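Local coordinates for protein glycosyltransferase (Streptomyces viridochromogenes, PDB 2IV3) that binds UDP and is probably a GT-B glycosyltransferase that transfers a sugar from a nucleotide-sugar donor, at residues 190-195 with 213-218; 163-168 with 234-239; 142-147 with 322-327. All blocks are in the same frame, centred on the assembly; numbering follows the deposited sequence.

Interaction 1: 190-195 with 213-218. With UDP (uridine-5'-diphosphate), chain E.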
loop_
_atom_site.group_PDB
_atom_site.type_symbol
_atom_site.label_atom_id
_atom_site.label_comp_id
_atom_site.label_asym_id
_atom_site.label_seq_id
_atom_site.Cartn_x
_atom_site.Cartn_y
_atom_site.Cartn_z
ATOM N N ARG A 190 -24.002 19.620 3.642
ATOM C CA ARG A 190 -22.863 19.726 2.748
ATOM C C ARG A 190 -21.750 18.831 3.243
ATOM O O ARG A 190 -21.620 18.631 4.451
ATOM C CB ARG A 190 -22.381 21.171 2.649
ATOM C CG ARG A 190 -23.340 22.080 1.844
ATOM C CD ARG A 190 -23.480 21.643 0.355
ATOM N NE ARG A 190 -24.787 21.990 -0.224
ATOM C CZ ARG A 190 -25.862 21.192 -0.216
ATOM N NH1 ARG A 190 -25.823 19.976 0.336
ATOM N NH2 ARG A 190 -26.988 21.607 -0.772
ATOM N N LEU A 191 -20.958 18.268 2.324
ATOM C CA LEU A 191 -19.756 17.541 2.734
ATOM C C LEU A 191 -18.519 18.329 2.378
ATOM O O LEU A 191 -18.116 18.376 1.207
ATOM C CB LEU A 191 -19.675 16.129 2.132
ATOM C CG LEU A 191 -18.463 15.381 2.708
ATOM C CD1 LEU A 191 -18.522 15.165 4.263
ATOM C CD2 LEU A 191 -18.148 14.059 1.988
ATOM N N VAL A 192 -17.932 18.972 3.381
ATOM C CA VAL A 192 -16.628 19.575 3.185
ATOM C C VAL A 192 -15.631 18.436 3.045
ATOM O O VAL A 192 -15.451 17.640 3.959
ATOM C CB VAL A 192 -16.232 20.552 4.297
ATOM C CG1 VAL A 192 -14.755 20.921 4.173
ATOM C CG2 VAL A 192 -17.063 21.789 4.193
ATOM N N LEU A 193 -15.025 18.360 1.869
ATOM C CA LEU A 193 -14.222 17.230 1.429
ATOM C C LEU A 193 -12.776 17.656 1.508
ATOM O O LEU A 193 -12.191 18.102 0.538
ATOM C CB LEU A 193 -14.596 16.901 -0.027
ATOM C CG LEU A 193 -14.367 15.498 -0.614
ATOM C CD1 LEU A 193 -14.412 15.592 -2.132
ATOM C CD2 LEU A 193 -13.054 14.876 -0.180
ATOM N N ALA A 194 -12.193 17.558 2.689
ATOM C CA ALA A 194 -10.845 18.080 2.854
ATOM C C ALA A 194 -9.815 16.971 2.688
ATOM O O ALA A 194 -9.937 15.925 3.282
ATOM C CB ALA A 194 -10.717 18.790 4.193
ATOM N N GLY A 195 -8.820 17.176 1.838
ATOM C CA GLY A 195 -7.831 16.104 1.618
ATOM C C GLY A 195 -7.267 15.990 0.214
ATOM O O GLY A 195 -7.837 16.552 -0.744
ATOM N N THR A 213 -23.648 18.225 -3.155
ATOM C CA THR A 213 -23.406 17.901 -1.757
ATOM C C THR A 213 -21.973 18.225 -1.331
ATOM O O THR A 213 -21.729 18.680 -0.202
ATOM C CB THR A 213 -23.764 16.414 -1.439
ATOM O OG1 THR A 213 -25.188 16.233 -1.450
ATOM C CG2 THR A 213 -23.237 15.964 -0.080
ATOM N N VAL A 214 -21.009 17.984 -2.211
ATOM C CA VAL A 214 -19.637 18.044 -1.743
ATOM C C VAL A 214 -18.987 19.353 -2.129
ATOM O O VAL A 214 -19.243 19.891 -3.213
ATOM C CB VAL A 214 -18.798 16.796 -2.160
ATOM C CG1 VAL A 214 -19.682 15.552 -2.222
ATOM C CG2 VAL A 214 -18.073 17.028 -3.479
ATOM N N GLU A 215 -18.196 19.882 -1.204
ATOM C CA GLU A 215 -17.305 21.003 -1.469
ATOM C C GLU A 215 -15.900 20.476 -1.294
ATOM O O GLU A 215 -15.461 20.224 -0.161
ATOM C CB GLU A 215 -17.584 22.176 -0.525
ATOM C CG GLU A 215 -18.965 22.758 -0.781
ATOM C CD GLU A 215 -19.536 23.574 0.384
ATOM O OE1 GLU A 215 -18.759 24.328 1.033
ATOM O OE2 GLU A 215 -20.774 23.473 0.622
ATOM N N PRO A 216 -15.204 20.255 -2.421
ATOM C CA PRO A 216 -13.817 19.796 -2.346
ATOM C C PRO A 216 -12.885 20.985 -2.098
ATOM O O PRO A 216 -12.951 22.004 -2.803
ATOM C CB PRO A 216 -13.570 19.132 -3.718
ATOM C CG PRO A 216 -14.763 19.525 -4.611
ATOM C CD PRO A 216 -15.658 20.450 -3.812
ATOM N N ILE A 217 -12.048 20.878 -1.077
ATOM C CA ILE A 217 -11.138 21.969 -0.763
ATOM C C ILE A 217 -9.640 21.597 -0.978
ATOM O O ILE A 217 -8.756 22.458 -1.018
ATOM C CB ILE A 217 -11.463 22.588 0.621
ATOM C CG1 ILE A 217 -11.246 21.596 1.770
ATOM C CG2 ILE A 217 -12.898 23.028 0.687
ATOM C CD1 ILE A 217 -11.474 22.250 3.094
ATOM N N GLY A 218 -9.379 20.304 -1.147
ATOM C CA GLY A 218 -8.019 19.789 -1.296
ATOM C C GLY A 218 -7.372 19.636 0.060
ATOM O O GLY A 218 -8.040 19.776 1.086
HETATM N N1 UDP E . -5.161 15.321 7.139
HETATM C C2 UDP E . -4.747 16.662 7.049
HETATM N N3 UDP E . -5.205 17.423 6.027
HETATM C C4 UDP E . -6.037 16.917 5.113
HETATM C C5 UDP E . -6.462 15.606 5.174
HETATM C C6 UDP E . -5.988 14.812 6.220
HETATM O O2 UDP E . -3.963 17.137 7.907
HETATM O O4 UDP E . -6.458 17.621 4.211
HETATM C "C1'" UDP E . -4.655 14.468 8.236
HETATM C "C2'" UDP E . -5.663 14.067 9.318
HETATM O "O2'" UDP E . -5.887 15.016 10.351
HETATM C "C3'" UDP E . -4.992 12.861 9.938
HETATM C "C4'" UDP E . -4.377 12.196 8.712
HETATM O "O4'" UDP E . -4.301 13.205 7.673
HETATM O "O3'" UDP E . -4.007 13.306 10.875
HETATM C "C5'" UDP E . -5.333 11.128 8.227
HETATM O "O5'" UDP E . -4.903 9.926 8.811
HETATM P PA UDP E . -5.914 8.696 9.059
HETATM O O1A UDP E . -5.261 7.606 9.966
HETATM O O2A UDP E . -7.291 9.103 9.604
HETATM O O3A UDP E . -6.124 8.076 7.596
HETATM P PB UDP E . -4.908 7.358 6.797
HETATM O O1B UDP E . -5.005 5.820 6.940
HETATM O O2B UDP E . -3.484 7.899 7.424
HETATM O O3B UDP E . -4.957 7.810 5.338
#
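L191 and L193 pair with the edge strand 214-218 through a parallel ladder of backbone hydrogen bonds. L191 N gives to T213 O at 2.7 Å, and E215 N returns a bond to L191 O at 2.8 Å. L193 continues the pattern, its N bonding to E215 O and its O taking the longer bond from I217 N at 3.2 Å. The tightest side-chain packing is made by V192, A194 and I217. I217 reaches back over the neighbouring strand, with CG1 in the crowded position between N and the carbonyl carbon (chi1 64°). Its CD1 touches both V192 CG1 and A194 CB at 3.7 Å.

The strands belong to a beta-alpha-beta unit, with helix 200-209 as the crossover, in the C-terminal Rossmann-like domain of a GT-B fold. Strand 214-218 is outermost in its sheet within the chain.

The face with L191, L193 and V214 is buried but in looser touch. L193 lies side by side with V214, and its CD1 meets CB of the exposed P216 at 4.0 Å. Helix 177-187 covers this face at V214 and L191. The solvent side of the contact is the R190 and E215 end, where R190 is exposed and E215 partly so. The R190 chain bends at chi2 and meets E215 through carbon: E215 OE2 is 3.2 Å from R190 CG. The carboxylate oxygen sits at the edge of the guanidinium, near its plane, but R190 NE is 4.4 Å from E215 OE2. The opposite charges are therefore close without forming a salt bridge. At the far end G195 N bonds to G218 O from well above the carbonyl plane. G195 CA lies 3.3 Å from UDP O4, so the end of the segment, just past the strand, borders the uracil.

Interaction 2: 163-168 with 234-239. With UDP (uridine-5'-diphosphate), chain E.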
loop_
_atom_site.group_PDB
_atom_site.type_symbol
_atom_site.label_atom_id
_atom_site.label_comp_id
_atom_site.label_asym_id
_atom_site.label_seq_id
_atom_site.Cartn_x
_atom_site.Cartn_y
_atom_site.Cartn_z
ATOM N N ASP A 163 -22.819 24.344 9.962
ATOM C CA ASP A 163 -23.805 23.364 9.505
ATOM C C ASP A 163 -23.189 22.114 8.889
ATOM O O ASP A 163 -23.896 21.125 8.670
ATOM C CB ASP A 163 -24.665 23.971 8.384
ATOM C CG ASP A 163 -25.664 25.003 8.862
ATOM O OD1 ASP A 163 -25.788 25.257 10.090
ATOM O OD2 ASP A 163 -26.343 25.567 7.967
ATOM N N PHE A 164 -21.906 22.167 8.529
ATOM C CA PHE A 164 -21.358 21.212 7.557
ATOM C C PHE A 164 -20.797 19.922 8.144
ATOM O O PHE A 164 -20.391 19.857 9.318
ATOM C CB PHE A 164 -20.334 21.904 6.636
ATOM C CG PHE A 164 -19.017 22.238 7.315
ATOM C CD1 PHE A 164 -18.080 21.239 7.582
ATOM C CD2 PHE A 164 -18.716 23.548 7.670
ATOM C CE1 PHE A 164 -16.867 21.540 8.204
ATOM C CE2 PHE A 164 -17.511 23.863 8.289
ATOM C CZ PHE A 164 -16.591 22.862 8.554
ATOM N N LEU A 165 -20.787 18.892 7.308
ATOM C CA LEU A 165 -20.165 17.629 7.655
ATOM C C LEU A 165 -18.766 17.582 7.056
ATOM O O LEU A 165 -18.508 18.201 6.044
ATOM C CB LEU A 165 -21.009 16.471 7.128
ATOM C CG LEU A 165 -22.464 16.415 7.594
ATOM C CD1 LEU A 165 -23.217 15.394 6.796
ATOM C CD2 LEU A 165 -22.534 16.089 9.066
ATOM N N LEU A 166 -17.858 16.841 7.668
ATOM C CA LEU A 166 -16.462 17.001 7.315
ATOM C C LEU A 166 -15.800 15.672 7.045
ATOM O O LEU A 166 -15.922 14.741 7.837
ATOM C CB LEU A 166 -15.707 17.774 8.406
ATOM C CG LEU A 166 -14.230 18.123 8.140
ATOM C CD1 LEU A 166 -14.065 18.978 6.911
ATOM C CD2 LEU A 166 -13.611 18.824 9.315
ATOM N N PHE A 167 -15.129 15.599 5.896
ATOM C CA PHE A 167 -14.237 14.503 5.572
ATOM C C PHE A 167 -12.831 15.055 5.597
ATOM O O PHE A 167 -12.537 16.133 5.044
ATOM C CB PHE A 167 -14.563 13.870 4.202
ATOM C CG PHE A 167 -13.686 12.664 3.849
ATOM C CD1 PHE A 167 -14.156 11.354 4.030
ATOM C CD2 PHE A 167 -12.414 12.839 3.307
ATOM C CE1 PHE A 167 -13.362 10.235 3.687
ATOM C CE2 PHE A 167 -11.611 11.744 2.974
ATOM C CZ PHE A 167 -12.083 10.434 3.154
ATOM N N MET A 168 -11.968 14.323 6.280
ATOM C CA MET A 168 -10.578 14.730 6.367
ATOM C C MET A 168 -9.617 13.568 6.187
ATOM O O MET A 168 -9.172 12.939 7.164
ATOM C CB MET A 168 -10.311 15.540 7.662
ATOM C CG MET A 168 -8.893 16.026 7.746
ATOM S SD MET A 168 -8.648 17.787 8.022
ATOM C CE MET A 168 -10.034 18.585 7.217
ATOM N N ALA A 234 -20.409 17.231 12.153
ATOM C CA ALA A 234 -19.755 15.951 12.514
ATOM C C ALA A 234 -18.582 15.664 11.561
ATOM O O ALA A 234 -18.453 16.304 10.498
ATOM C CB ALA A 234 -20.746 14.789 12.518
ATOM N N VAL A 235 -17.714 14.750 11.982
ATOM C CA VAL A 235 -16.674 14.219 11.134
ATOM C C VAL A 235 -17.070 12.846 10.596
ATOM O O VAL A 235 -17.640 12.018 11.317
ATOM C CB VAL A 235 -15.330 14.124 11.869
ATOM C CG1 VAL A 235 -14.340 13.199 11.136
ATOM C CG2 VAL A 235 -14.744 15.512 12.046
ATOM N N LEU A 236 -16.756 12.627 9.321
ATOM C CA LEU A 236 -17.111 11.389 8.646
ATOM C C LEU A 236 -15.920 10.466 8.407
ATOM O O LEU A 236 -15.028 10.779 7.606
ATOM C CB LEU A 236 -17.890 11.683 7.359
ATOM C CG LEU A 236 -19.222 12.431 7.578
ATOM C CD1 LEU A 236 -20.132 12.488 6.304
ATOM C CD2 LEU A 236 -19.968 11.864 8.749
ATOM N N ALA A 237 -15.928 9.336 9.125
ATOM C CA ALA A 237 -14.865 8.327 9.092
ATOM C C ALA A 237 -15.385 7.015 8.496
ATOM O O ALA A 237 -15.561 6.021 9.215
ATOM C CB ALA A 237 -14.369 8.092 10.508
ATOM N N MET A 238 -15.624 7.017 7.179
ATOM C CA MET A 238 -16.375 5.949 6.491
ATOM C C MET A 238 -15.553 4.937 5.728
ATOM O O MET A 238 -15.881 4.650 4.556
ATOM C CB MET A 238 -17.375 6.548 5.504
ATOM C CG MET A 238 -18.022 7.816 5.988
ATOM S SD MET A 238 -19.616 7.384 6.619
ATOM C CE MET A 238 -19.154 6.504 8.081
ATOM N N SER A 239 -14.528 4.378 6.383
ATOM C CA SER A 239 -13.644 3.396 5.746
ATOM C C SER A 239 -14.425 2.165 5.319
ATOM O O SER A 239 -15.277 1.685 6.050
ATOM C CB SER A 239 -12.495 2.954 6.676
ATOM O OG SER A 239 -11.878 4.060 7.290
HETATM N N1 UDP E . -5.161 15.321 7.139
HETATM C C2 UDP E . -4.747 16.662 7.049
HETATM N N3 UDP E . -5.205 17.423 6.027
HETATM C C4 UDP E . -6.037 16.917 5.113
HETATM C C5 UDP E . -6.462 15.606 5.174
HETATM C C6 UDP E . -5.988 14.812 6.220
HETATM O O2 UDP E . -3.963 17.137 7.907
HETATM O O4 UDP E . -6.458 17.621 4.211
HETATM C "C1'" UDP E . -4.655 14.468 8.236
HETATM C "C2'" UDP E . -5.663 14.067 9.318
HETATM O "O2'" UDP E . -5.887 15.016 10.351
HETATM C "C3'" UDP E . -4.992 12.861 9.938
HETATM C "C4'" UDP E . -4.377 12.196 8.712
HETATM O "O4'" UDP E . -4.301 13.205 7.673
HETATM O "O3'" UDP E . -4.007 13.306 10.875
HETATM C "C5'" UDP E . -5.333 11.128 8.227
HETATM O "O5'" UDP E . -4.903 9.926 8.811
HETATM P PA UDP E . -5.914 8.696 9.059
HETATM O O1A UDP E . -5.261 7.606 9.966
HETATM O O2A UDP E . -7.291 9.103 9.604
HETATM O O3A UDP E . -6.124 8.076 7.596
HETATM P PB UDP E . -4.908 7.358 6.797
HETATM O O1B UDP E . -5.005 5.820 6.940
HETATM O O2B UDP E . -3.484 7.899 7.424
HETATM O O3B UDP E . -4.957 7.810 5.338
HETATM O O HOH W 1 -12.482 11.897 7.562
#
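L166 is bonded to strand 234-237 through both its N and its O. The stronger link is L236 N to L166 O, 2.7 Å long and fairly straight, with 161° at the hydrogen. L166 N gives to A234 O at 2.9 Å, but this bond is bent, with an angle of 134° at the hydrogen. Past L236 the strands splay apart and a water spans the gap. It accepts from M168 N and donates to L236 O, at 2.8 Å each. The same water stands over one face of the F167 ring, offset toward the rim.

Packing lies on both sides of this backbone core. L165 turns CD2 to A234 CB at 4.1 Å, while its CB meets L236 CD1. Helix 177-187 covers this side. On the other side L166 CB touches V235 CG2 at 4.4 Å, and helix 222-231 covers L166.

The M168 side chain makes no contact with strand 234-237 and goes to the nucleotide instead. CG stands anti to the backbone N (chi1 -177°), and the chain then bends. M168 CG comes within 3.5 Å of UDP C6, and SD lies near the uracil ring as well. The two strands are central neighbours in the parallel sheet of the C-terminal Rossmann-like domain. The C-terminal end of strand 165-168 reaches the nucleotide, as in the GT-B fold, where the site lies at the C-terminal edge of this sheet.

Interaction 3: 142-147 with 322-327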
loop_
_atom_site.group_PDB
_atom_site.type_symbol
_atom_site.label_atom_id
_atom_site.label_comp_id
_atom_site.label_asym_id
_atom_site.label_seq_id
_atom_site.Cartn_x
_atom_site.Cartn_y
_atom_site.Cartn_z
ATOM N N VAL A 142 -2.171 -3.344 22.983
ATOM C CA VAL A 142 -3.010 -2.541 22.114
ATOM C C VAL A 142 -3.135 -1.179 22.770
ATOM O O VAL A 142 -3.522 -1.073 23.931
ATOM C CB VAL A 142 -4.420 -3.137 21.973
ATOM C CG1 VAL A 142 -5.331 -2.153 21.219
ATOM C CG2 VAL A 142 -4.383 -4.504 21.253
ATOM N N ILE A 143 -2.827 -0.116 22.048
ATOM C CA ILE A 143 -2.677 1.174 22.663
ATOM C C ILE A 143 -3.079 2.075 21.512
ATOM O O ILE A 143 -2.366 2.151 20.526
ATOM C CB ILE A 143 -1.183 1.394 23.108
ATOM C CG1 ILE A 143 -0.714 0.288 24.084
ATOM C CG2 ILE A 143 -0.957 2.761 23.747
ATOM C CD1 ILE A 143 0.764 0.416 24.551
ATOM N N PRO A 144 -4.264 2.690 21.593
ATOM C CA PRO A 144 -4.841 3.477 20.504
ATOM C C PRO A 144 -4.101 4.792 20.240
ATOM O O PRO A 144 -3.232 5.191 20.988
ATOM C CB PRO A 144 -6.268 3.764 21.014
ATOM C CG PRO A 144 -6.145 3.712 22.497
ATOM C CD PRO A 144 -5.161 2.643 22.760
ATOM N N ILE A 145 -4.482 5.486 19.198
ATOM C CA ILE A 145 -3.906 6.803 18.918
ATOM C C ILE A 145 -4.018 7.847 20.073
ATOM O O ILE A 145 -5.097 8.092 20.612
ATOM C CB ILE A 145 -4.414 7.242 17.585
ATOM C CG1 ILE A 145 -3.787 6.290 16.570
ATOM C CG2 ILE A 145 -4.107 8.768 17.295
ATOM C CD1 ILE A 145 -4.335 6.378 15.157
ATOM N N PRO A 146 -2.876 8.419 20.506
ATOM C CA PRO A 146 -2.949 9.513 21.484
ATOM C C PRO A 146 -3.348 10.846 20.854
ATOM O O PRO A 146 -3.097 11.068 19.670
ATOM C CB PRO A 146 -1.521 9.601 22.009
ATOM C CG PRO A 146 -0.674 9.112 20.929
ATOM C CD PRO A 146 -1.480 8.096 20.152
ATOM N N VAL A 147 -3.973 11.706 21.656
ATOM C CA VAL A 147 -4.339 13.058 21.244
ATOM C C VAL A 147 -3.982 14.093 22.310
ATOM O O VAL A 147 -4.309 13.991 23.488
ATOM C CB VAL A 147 -5.795 13.147 20.737
ATOM C CG1 VAL A 147 -6.788 13.023 21.854
ATOM C CG2 VAL A 147 -6.004 14.428 19.904
ATOM N N VAL A 322 -1.126 12.110 27.531
ATOM C CA VAL A 322 -0.384 11.757 28.729
ATOM C C VAL A 322 -0.701 10.337 29.119
ATOM O O VAL A 322 0.180 9.563 29.419
ATOM C CB VAL A 322 -0.738 12.652 29.950
ATOM C CG1 VAL A 322 -0.475 11.873 31.285
ATOM C CG2 VAL A 322 0.067 13.906 29.934
ATOM N N THR A 323 -1.982 10.007 29.144
ATOM C CA THR A 323 -2.420 8.684 29.584
ATOM C C THR A 323 -1.922 7.616 28.604
ATOM O O THR A 323 -1.518 6.537 28.994
ATOM C CB THR A 323 -3.962 8.613 29.722
ATOM O OG1 THR A 323 -4.348 7.237 29.761
ATOM C CG2 THR A 323 -4.647 9.226 28.502
ATOM N N ILE A 324 -1.931 7.947 27.325
ATOM C CA ILE A 324 -1.418 7.037 26.322
ATOM C C ILE A 324 0.125 6.924 26.296
ATOM O O ILE A 324 0.658 5.831 26.085
ATOM C CB ILE A 324 -1.996 7.398 24.980
ATOM C CG1 ILE A 324 -3.498 6.971 24.969
ATOM C CG2 ILE A 324 -1.069 6.889 23.815
ATOM C CD1 ILE A 324 -3.850 5.767 24.159
ATOM N N ALA A 325 0.837 8.027 26.530
ATOM C CA ALA A 325 2.303 7.967 26.561
ATOM C C ALA A 325 2.785 7.110 27.746
ATOM O O ALA A 325 3.899 6.562 27.717
ATOM C CB ALA A 325 2.891 9.354 26.643
ATOM N N GLU A 326 1.927 6.990 28.755
ATOM C CA GLU A 326 2.312 6.400 30.001
ATOM C C GLU A 326 2.194 4.909 29.881
ATOM O O GLU A 326 2.996 4.170 30.431
ATOM C CB GLU A 326 1.544 7.016 31.201
ATOM C CG GLU A 326 0.223 6.385 31.620
ATOM C CD GLU A 326 -0.459 7.105 32.837
ATOM O OE1 GLU A 326 -1.707 7.355 32.824
ATOM O OE2 GLU A 326 0.251 7.408 33.801
ATOM N N ARG A 327 1.209 4.468 29.109
ATOM C CA ARG A 327 1.043 3.036 28.833
ATOM C C ARG A 327 2.201 2.531 27.956
ATOM O O ARG A 327 2.585 1.364 28.045
ATOM C CB ARG A 327 -0.299 2.781 28.164
ATOM C CG ARG A 327 -1.448 3.115 29.061
ATOM C CD ARG A 327 -2.747 3.038 28.338
ATOM N NE ARG A 327 -2.996 1.746 27.707
ATOM C CZ ARG A 327 -4.132 1.475 27.060
ATOM N NH1 ARG A 327 -5.105 2.410 26.974
ATOM N NH2 ARG A 327 -4.292 0.284 26.486
#
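I324 projects from helix 321-336 into the bend of the segment 142-147, between P144 and P146. Its CB is already in contact, 3.7 Å from P146 CB. From there the side chain forks. The CG2 branch stands anti to the backbone N. The I324 and P146 side chains cross at about a right angle, and CG2 presses on CB of the ring. I324 CG2 to P146 CB is 3.3 Å, a tight contact and perhaps partly an error of the model. I143 CG2 approaches the same methyl at 4.1 Å. The other branch runs through CG1, with chi2 at -106°, away from a staggered value, and carries CD1 to P144. I324 CD1 lies 3.5 Å from P144 CG and 3.3 Å from P144 O, so the tip meets both the ring and the carbonyl.

One helical turn later, R327 lies at the exposed margin. Its chain bends at chi3 (56°) and brings the guanidinium over I143, whose CA faces one side of the plane. R327 NH2 is 3.0 Å from V142 O, but the angle is too poor for a hydrogen bond.

The segment 142-147 is a loop between helix 128-133 and strand 165-168. I145, which takes little part here, packs on T256 of the UDP site, and P146 also rests on V35 of helix 32-45. V147 is bonded through its backbone to W319 and H321, just before the helix segment. With no hydrogen bond between the two segments, the contact rests on the apolar fit of I324 against the prolines, bordered by the R327 guanidinium.

Interactions 1 and 2 belong to one parallel sheet. Strands 191-194 and 165-168 are neighbours in it, bonded by A194 N to F167 O and F167 N to V192 O, so the four strands run in the order 214-218, 191-194, 165-168, 234-237. Interaction 2 is buried in the middle, whereas interaction 1 reaches the sheet edge and is partly exposed. Both touch UDP. Interaction 3 joins a loop to helix 321-336, beside helix 32-45. It is partly buried and lies across the chain's centre from interaction 1, their centres about 31 Å apart. The first two rest on backbone hydrogen bonds, the third on side-chain packing.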